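Local coordinates for Mll2253 protein (Mesorhizobium loti, PDB 3Q63), which is of unknown function but belongs to the AHA1 family of Bet v 1-like proteins, whose fold commonly encloses a pocket for hydrophobic ligands, at residues L24-A27 with L28-H32; D42-A46 with V47-F51; H82-P85 with A86-L89; G122-K125 with M126-Q130. One frame throughout, in Å; residues are numbered along the deposited sequence.

Contact 1 of 4, residues L24-A27 with L28-H32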
# COMPACT_ATOMS: atom_id res chain seq x y z
N LEU B 24 -20.05 -10.07 -8.56
CA LEU B 24 -19.26 -8.86 -8.39
C LEU B 24 -19.55 -8.28 -7.01
O LEU B 24 -18.64 -7.93 -6.26
CB LEU B 24 -19.63 -7.83 -9.47
CG LEU B 24 -18.55 -6.90 -10.02
CD1 LEU B 24 -19.22 -5.73 -10.71
CD2 LEU B 24 -17.63 -6.39 -8.90
N TRP B 25 -20.84 -8.19 -6.67
CA TRP B 25 -21.25 -7.63 -5.38
C TRP B 25 -20.57 -8.32 -4.20
O TRP B 25 -20.14 -7.65 -3.26
CB TRP B 25 -22.77 -7.71 -5.21
CG TRP B 25 -23.24 -7.13 -3.90
CD1 TRP B 25 -23.62 -7.83 -2.79
CD2 TRP B 25 -23.34 -5.74 -3.56
NE1 TRP B 25 -23.96 -6.96 -1.78
CE2 TRP B 25 -23.80 -5.67 -2.23
CE3 TRP B 25 -23.10 -4.55 -4.26
CZ2 TRP B 25 -24.01 -4.46 -1.57
CZ3 TRP B 25 -23.31 -3.34 -3.60
CH2 TRP B 25 -23.76 -3.31 -2.28
N ARG B 26 -20.49 -9.64 -4.25
CA ARG B 26 -19.85 -10.40 -3.18
C ARG B 26 -18.38 -10.07 -3.06
O ARG B 26 -17.86 -9.88 -1.95
CB ARG B 26 -20.04 -11.91 -3.40
CG ARG B 26 -21.37 -12.44 -2.88
CD ARG B 26 -21.50 -13.94 -3.09
NE ARG B 26 -22.01 -14.28 -4.41
CZ ARG B 26 -23.23 -13.96 -4.84
NH1 ARG B 26 -24.07 -13.30 -4.06
NH2 ARG B 26 -23.62 -14.31 -6.06
N ALA B 27 -17.70 -9.97 -4.20
CA ALA B 27 -16.27 -9.65 -4.19
C ALA B 27 -16.02 -8.26 -3.61
O ALA B 27 -14.94 -7.98 -3.10
CB ALA B 27 -15.71 -9.75 -5.60
N LEU B 28 -17.02 -7.38 -3.69
CA LEU B 28 -16.88 -6.02 -3.18
C LEU B 28 -17.32 -5.85 -1.72
O LEU B 28 -16.99 -4.86 -1.08
CB LEU B 28 -17.72 -5.06 -4.04
CG LEU B 28 -17.31 -4.86 -5.50
CD1 LEU B 28 -18.40 -4.13 -6.25
CD2 LEU B 28 -15.99 -4.11 -5.56
N THR B 29 -18.05 -6.83 -1.21
CA THR B 29 -18.58 -6.77 0.15
C THR B 29 -18.13 -7.88 1.11
O THR B 29 -18.49 -7.86 2.28
CB THR B 29 -20.12 -6.76 0.12
OG1 THR B 29 -20.58 -7.93 -0.55
CG2 THR B 29 -20.63 -5.52 -0.62
N GLN B 30 -17.36 -8.84 0.61
CA GLN B 30 -16.88 -9.94 1.44
C GLN B 30 -15.44 -9.68 1.85
O GLN B 30 -14.55 -9.64 0.99
CB GLN B 30 -16.96 -11.25 0.67
CG GLN B 30 -18.37 -11.65 0.29
CD GLN B 30 -18.95 -12.66 1.24
OE1 GLN B 30 -19.16 -12.37 2.42
NE2 GLN B 30 -19.20 -13.86 0.74
N PRO B 31 -15.18 -9.54 3.15
CA PRO B 31 -13.83 -9.29 3.68
C PRO B 31 -12.72 -10.15 3.07
O PRO B 31 -11.71 -9.61 2.61
CB PRO B 31 -13.99 -9.54 5.17
CG PRO B 31 -15.37 -9.08 5.43
CD PRO B 31 -16.14 -9.67 4.26
N HIS B 32 -12.90 -11.46 3.08
CA HIS B 32 -11.87 -12.36 2.55
C HIS B 32 -11.67 -12.19 1.05
O HIS B 32 -10.60 -12.47 0.52
CB HIS B 32 -12.21 -13.83 2.88
CG HIS B 32 -13.28 -14.42 2.02
ND1 HIS B 32 -14.59 -14.01 2.06
CD2 HIS B 32 -13.22 -15.42 1.10
CE1 HIS B 32 -15.31 -14.73 1.22
NE2 HIS B 32 -14.50 -15.59 0.62

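Contact 2 of 4, residues D42-A46 with V47-F51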
# COMPACT_ATOMS: atom_id res chain seq x y z
N ASP B 42 -11.67 -5.01 7.46
CA ASP B 42 -12.72 -5.52 8.34
C ASP B 42 -14.04 -4.87 7.94
O ASP B 42 -14.81 -4.41 8.78
CB ASP B 42 -12.40 -5.24 9.82
CG ASP B 42 -12.09 -3.77 10.10
OD1 ASP B 42 -12.29 -3.34 11.25
OD2 ASP B 42 -11.63 -3.05 9.18
N PHE B 43 -14.29 -4.86 6.63
CA PHE B 43 -15.50 -4.29 6.05
C PHE B 43 -16.77 -5.03 6.48
O PHE B 43 -16.73 -6.21 6.81
CB PHE B 43 -15.40 -4.34 4.52
CG PHE B 43 -16.66 -3.94 3.81
CD1 PHE B 43 -16.94 -2.60 3.56
CD2 PHE B 43 -17.61 -4.91 3.43
CE1 PHE B 43 -18.13 -2.22 2.95
CE2 PHE B 43 -18.80 -4.53 2.82
CZ PHE B 43 -19.07 -3.19 2.58
N LYS B 44 -17.89 -4.31 6.48
CA LYS B 44 -19.20 -4.87 6.80
C LYS B 44 -20.21 -4.04 6.03
O LYS B 44 -20.18 -2.82 6.09
CB LYS B 44 -19.51 -4.79 8.30
CG LYS B 44 -18.79 -5.81 9.15
CD LYS B 44 -19.74 -6.55 10.08
CE LYS B 44 -20.78 -7.37 9.31
NZ LYS B 44 -21.76 -6.53 8.56
N PRO B 45 -21.10 -4.71 5.28
CA PRO B 45 -22.15 -4.07 4.47
C PRO B 45 -23.24 -3.38 5.29
O PRO B 45 -24.43 -3.64 5.06
CB PRO B 45 -22.72 -5.23 3.65
CG PRO B 45 -21.63 -6.23 3.63
CD PRO B 45 -21.05 -6.15 5.01
N ALA B 46 -22.86 -2.54 6.23
CA ALA B 46 -23.85 -1.84 7.05
C ALA B 46 -23.52 -0.36 7.13
O ALA B 46 -22.40 0.03 7.45
CB ALA B 46 -23.89 -2.44 8.46
N VAL B 47 -24.52 0.47 6.84
CA VAL B 47 -24.36 1.91 6.87
C VAL B 47 -23.86 2.40 8.23
O VAL B 47 -24.37 1.99 9.27
CB VAL B 47 -25.69 2.63 6.56
CG1 VAL B 47 -25.51 4.13 6.70
CG2 VAL B 47 -26.15 2.28 5.15
N GLY B 48 -22.85 3.27 8.20
CA GLY B 48 -22.31 3.81 9.43
C GLY B 48 -21.20 2.95 10.01
O GLY B 48 -20.52 3.35 10.95
N HIS B 49 -21.02 1.75 9.46
CA HIS B 49 -19.99 0.85 9.96
C HIS B 49 -18.60 1.42 9.70
O HIS B 49 -18.26 1.79 8.57
CB HIS B 49 -20.14 -0.52 9.31
CG HIS B 49 -19.05 -1.49 9.68
ND1 HIS B 49 -17.90 -1.63 8.94
CD2 HIS B 49 -18.93 -2.33 10.74
CE1 HIS B 49 -17.11 -2.53 9.52
NE2 HIS B 49 -17.72 -2.97 10.61
N ARG B 50 -17.79 1.49 10.75
CA ARG B 50 -16.44 2.01 10.60
C ARG B 50 -15.45 0.86 10.53
O ARG B 50 -15.56 -0.12 11.27
CB ARG B 50 -16.13 2.97 11.74
CG ARG B 50 -17.07 2.85 12.92
CD ARG B 50 -17.53 4.21 13.45
NE ARG B 50 -16.41 5.13 13.65
CZ ARG B 50 -16.42 6.14 14.52
NH1 ARG B 50 -15.36 6.93 14.63
NH2 ARG B 50 -17.48 6.36 15.28
N PHE B 51 -14.48 0.97 9.62
CA PHE B 51 -13.47 -0.06 9.44
C PHE B 51 -12.20 0.54 8.87
O PHE B 51 -12.11 1.75 8.60
CB PHE B 51 -13.99 -1.16 8.50
CG PHE B 51 -14.24 -0.71 7.08
CD1 PHE B 51 -13.31 -0.97 6.08
CD2 PHE B 51 -15.40 -0.03 6.75
CE1 PHE B 51 -13.53 -0.55 4.77
CE2 PHE B 51 -15.64 0.40 5.45
CZ PHE B 51 -14.69 0.14 4.45

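Contact 3 of 4, residues H82-P85 with A86-L89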
# COMPACT_ATOMS: atom_id res chain seq x y z
N HIS B 82 -3.48 13.12 8.24
CA HIS B 82 -2.04 13.37 8.23
C HIS B 82 -1.77 14.85 8.42
O HIS B 82 -2.51 15.71 7.92
CB HIS B 82 -1.43 12.88 6.91
CG HIS B 82 0.06 12.70 6.95
ND1 HIS B 82 0.94 13.76 6.89
CD2 HIS B 82 0.82 11.59 6.99
CE1 HIS B 82 2.18 13.31 6.89
NE2 HIS B 82 2.13 11.99 6.95
N GLN B 83 -0.70 15.15 9.14
CA GLN B 83 -0.30 16.52 9.43
C GLN B 83 -0.05 17.27 8.13
O GLN B 83 -0.38 18.45 8.01
CB GLN B 83 0.97 16.52 10.27
CG GLN B 83 1.10 17.73 11.16
CD GLN B 83 2.37 17.72 11.99
OE1 GLN B 83 3.48 17.82 11.45
NE2 GLN B 83 2.22 17.58 13.30
N ASP B 84 0.53 16.60 7.16
CA ASP B 84 0.81 17.23 5.89
C ASP B 84 -0.43 17.16 4.99
O ASP B 84 -0.89 16.08 4.62
CB ASP B 84 2.00 16.53 5.24
CG ASP B 84 2.30 17.06 3.86
OD1 ASP B 84 3.37 16.70 3.32
OD2 ASP B 84 1.47 17.82 3.32
N PRO B 85 -0.98 18.34 4.63
CA PRO B 85 -2.18 18.46 3.79
C PRO B 85 -2.06 17.73 2.45
O PRO B 85 -3.07 17.41 1.82
CB PRO B 85 -2.33 19.97 3.62
CG PRO B 85 -0.92 20.47 3.73
CD PRO B 85 -0.40 19.67 4.89
N ALA B 86 -0.83 17.47 2.03
CA ALA B 86 -0.59 16.76 0.78
C ALA B 86 -1.03 15.30 0.92
O ALA B 86 -1.41 14.66 -0.07
CB ALA B 86 0.89 16.83 0.42
N PHE B 87 -1.00 14.79 2.15
CA PHE B 87 -1.37 13.41 2.44
C PHE B 87 -2.66 13.27 3.24
O PHE B 87 -3.25 12.19 3.28
CB PHE B 87 -0.23 12.72 3.20
CG PHE B 87 1.00 12.52 2.37
CD1 PHE B 87 1.00 11.62 1.31
CD2 PHE B 87 2.16 13.24 2.62
CE1 PHE B 87 2.13 11.44 0.52
CE2 PHE B 87 3.30 13.07 1.84
CZ PHE B 87 3.28 12.17 0.79
N ASP B 88 -3.10 14.36 3.88
CA ASP B 88 -4.33 14.35 4.66
C ASP B 88 -5.50 14.10 3.71
O ASP B 88 -6.13 15.04 3.22
CB ASP B 88 -4.48 15.68 5.38
CG ASP B 88 -5.64 15.69 6.35
OD1 ASP B 88 -5.69 14.81 7.24
OD2 ASP B 88 -6.50 16.60 6.24
N LEU B 89 -5.79 12.83 3.45
CA LEU B 89 -6.85 12.45 2.52
C LEU B 89 -8.24 12.30 3.12
O LEU B 89 -8.42 11.69 4.16
CB LEU B 89 -6.46 11.15 1.82
CG LEU B 89 -7.31 10.61 0.66
CD1 LEU B 89 -7.38 11.64 -0.46
CD2 LEU B 89 -6.68 9.32 0.14

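Contact 4 of 4, residues G122-K125 with M126-Q130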
# COMPACT_ATOMS: atom_id res chain seq x y z
N GLY B 122 -3.63 11.67 -8.93
CA GLY B 122 -3.00 10.83 -9.94
C GLY B 122 -2.77 9.41 -9.49
O GLY B 122 -2.87 8.48 -10.29
N GLY B 123 -2.45 9.23 -8.21
CA GLY B 123 -2.22 7.89 -7.69
C GLY B 123 -3.46 7.03 -7.78
O GLY B 123 -3.39 5.84 -8.07
N ALA B 124 -4.62 7.64 -7.52
CA ALA B 124 -5.88 6.93 -7.58
C ALA B 124 -6.26 6.61 -9.02
O ALA B 124 -6.85 5.57 -9.30
CB ALA B 124 -6.98 7.77 -6.92
N LYS B 125 -5.91 7.51 -9.94
CA LYS B 125 -6.21 7.31 -11.35
C LYS B 125 -5.57 6.05 -11.91
O LYS B 125 -6.18 5.35 -12.71
CB LYS B 125 -5.75 8.51 -12.18
CG LYS B 125 -6.63 9.75 -12.05
CD LYS B 125 -6.20 10.84 -13.02
CE LYS B 125 -6.53 10.46 -14.46
NZ LYS B 125 -8.00 10.54 -14.75
N MSE B 126 -4.34 5.76 -11.50
CA MSE B 126 -3.69 4.56 -12.00
C MSE B 126 -3.73 3.45 -10.95
O MSE B 126 -3.43 2.30 -11.26
CB MSE B 126 -2.25 4.87 -12.40
CG MSE B 126 -1.38 5.37 -11.28
SE MSE B 126 0.30 6.04 -11.96
CE MSE B 126 1.00 4.39 -12.69
N GLY B 127 -4.13 3.80 -9.73
CA GLY B 127 -4.20 2.81 -8.67
C GLY B 127 -5.44 1.94 -8.80
O GLY B 127 -5.38 0.73 -8.61
N TRP B 128 -6.57 2.55 -9.13
CA TRP B 128 -7.82 1.80 -9.26
C TRP B 128 -7.81 0.80 -10.42
O TRP B 128 -8.37 -0.29 -10.29
CB TRP B 128 -9.01 2.76 -9.37
CG TRP B 128 -9.45 3.23 -8.02
CD1 TRP B 128 -9.23 4.46 -7.46
CD2 TRP B 128 -10.09 2.43 -7.02
NE1 TRP B 128 -9.69 4.48 -6.17
CE2 TRP B 128 -10.23 3.25 -5.87
CE3 TRP B 128 -10.57 1.11 -6.98
CZ2 TRP B 128 -10.81 2.78 -4.68
CZ3 TRP B 128 -11.15 0.65 -5.80
CH2 TRP B 128 -11.27 1.48 -4.67
N PRO B 129 -7.19 1.15 -11.55
CA PRO B 129 -7.14 0.23 -12.69
C PRO B 129 -6.41 -1.05 -12.26
O PRO B 129 -6.74 -2.15 -12.71
CB PRO B 129 -6.38 1.03 -13.74
CG PRO B 129 -6.84 2.43 -13.46
CD PRO B 129 -6.73 2.49 -11.95
N GLN B 130 -5.42 -0.90 -11.39
CA GLN B 130 -4.66 -2.04 -10.89
C GLN B 130 -5.55 -2.89 -9.97
O GLN B 130 -5.53 -4.11 -10.05
CB GLN B 130 -3.42 -1.55 -10.11
CG GLN B 130 -2.49 -0.67 -10.95
CD GLN B 130 -1.40 -0.02 -10.12
OE1 GLN B 130 -1.68 0.69 -9.14
NE2 GLN B 130 -0.14 -0.23 -10.51

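Contact 1 of 4, residues L24-A27 with L28-H32
Leu24, Trp25 and Arg26 offer their carbonyls to the amides of Leu28, Thr29 and Gln30 at the point where helix 21-29 runs out and the chain turns into helix 31-37. The bond from Leu28 N to Leu24 O (3.1 Å) is an ordinary helical one. One residue on, the pattern tightens: Thr29 N bonds to Arg26 O at 3.1 Å, three residues back, while its bond to Trp25 O is weak. Gln30, the first residue to leave helical angles, closes the helix with a weak bond from its N to Arg26 O and stands at the N-cap position of helix 31-37.

Thr29 does two jobs. Its hydroxyl, set between the backbone N and the carbonyl carbon (chi1 58°), folds back on the helix and gives its hydrogen to Trp25 O, OG1 to O 2.8 Å, from above the carbonyl plane. Its methyl CG2 then lies over one face of the Trp25 indole, 3.9 Å from the centroid of the six-membered ring, a CH-pi contact displaced toward the rim. On the buried side of the helix Leu24 CD2 meets Leu28 CD1 at 3.6 Å. On a different, more exposed side Gln30 CG runs past Arg26 CB at 4.1 Å.

Leu24 and Leu28 reach Leu97 of strand 92-100, and Leu24 and Ala27 also pack on Leu135 of helix 118-141. Trp25 and Thr29 cover Leu74 of strand 73-77, and Ala27 O takes a hydrogen bond from Trp37 NE1 of helix 31-37.

Contact 2 of 4, residues D42-A46 with V47-F51
The imidazole of His49 lies flat beneath the start of the Lys44 side chain: Lys44 CB stands 3.4 Å from the ring centroid, almost exactly on the ring normal (5° off), in a CH-pi contact made across the hairpin loop. With CG anti to the backbone N (chi1 175°), the ring reaches across to the facing arm, where its CE1 edge comes to 3.1 Å from Asp42 O. Lys44 CG follows over the same ring, near NE2, before the aliphatic chain bends away.

Next to this pair is an aromatic one. Phe43 turns its edge to the face of Phe51, with ring planes 87° apart and CD1 3.7 Å from CZ of Phe51, a T-shaped arrangement; Phe43 CA also sits over the Phe51 face. Asp42 OD2 comes within 3.1 Å of Phe51 CB and accepts a hydrogen bond from Asn52 N.

The turn is closed by His49 N to Ala46 O at 3.0 Å, and Gly48 has the positive phi of the third position in a type II turn. Beyond the loop, Phe51 meets Tyr76 edge-to-face, and Phe43 packs on Val65 and Thr29. The whole is a loop with a type II beta turn from Ala46 to His49, joining the edge strand 40-41 to strand 50-54 of the antiparallel sheet of this Bet v 1-like fold.

Contact 3 of 4, residues H82-P85 with A86-L89
Asp84 gathers three backbone amides of residues 86-88 by hydrogen bonds: its OD2 takes Ala86 N at 2.7 Å, met from above the carboxylate plane, in an Asx turn, and its O receives Phe87 N at 2.8 Å as well as Asp88 N at 2.9 Å. From the other end, Asp88 OD1 accepts His82 N at 3.0 Å on its anti side, in a nearly straight bond (165°). His82 ND1 in turn accepts Asp84 N at 2.9 Å, close to the ring plane.

Aromatic contacts come second. Phe87 CB lies over one face of His82, 4.0 Å from the ring centroid, and the Phe87 ring turns an edge toward that face with planes 54° apart. Asp84 OD1 comes near Phe87 CD2.

This loop joins strands 73-77 and 92-100, and Gln117 NE2 bonds to Pro85 O from outside it. Across the dimer interface, His82 NE2 bonds to Asp62 OD2 of the second subunit. Because ND1 accepts an amide hydrogen, it carries no proton in that bond; NE2 is therefore the likely donor to the Asp62 carboxylate, and the ND1 bond fixes the ring's rotation and so probably presents NE2 to that partner.

Contact 4 of 4, residues G122-K125 with M126-Q130
Trp128 N to Ala124 O is the straightest bond here, 3.0 Å long with an angle of 168° at the hydrogen. The bonds on the preceding turn are weak: Met126 N lies 3.3 Å from Gly122 O, and Gly127 N is shared between Gly123 O and Ala124 O. At Pro129 the ladder breaks, for the ring nitrogen has no hydrogen to give; its CD instead rests 3.0 Å from Lys125 O, and the helix is kinked there.

Trp128 lies back along the helix, CG anti to its carbonyl carbon (chi1 -82°), which brings the edge atom CD1 to 3.2 Å from Ala124 O and 4.0 Å from Ala124 CB. Met126, present as selenomethionine, carries CG between its backbone N and carbonyl carbon (chi1 61°), turning it back toward Gly122 O at 3.6 Å.

Further out, Trp128 NE1 bonds to Gln110 OE1 and the indole meets Trp78 and Phe131. Ala124 packs on Val11 and Phe113, and Met126 on Asp56 of the second subunit. This is the long C-terminal helix 118-141 lying against the antiparallel sheet, a hallmark of the Bet v 1-like, helix-grip fold.

The four contacts follow one another along the chain in numerical order, all bordering one antiparallel sheet: helices in contacts 1 and 4, loops in contacts 2 and 3. Contacts 1 and 2, with centres 13 Å apart, touch where Thr29 O meets the Phe43 ring, so the end of helix 21-29 abuts the loop before strand 50-54. Contact 4, on helix 118-141, lies on the opposite side of the chain's centre from both, its centre 20 Å from that of contact 1. Contact 3, between strands 73-77 and 92-100, is 29 Å from contact 1, centre to centre. Contacts 3 and 4, about 7 Å apart at their nearest atoms, both take part in the contact between subunits.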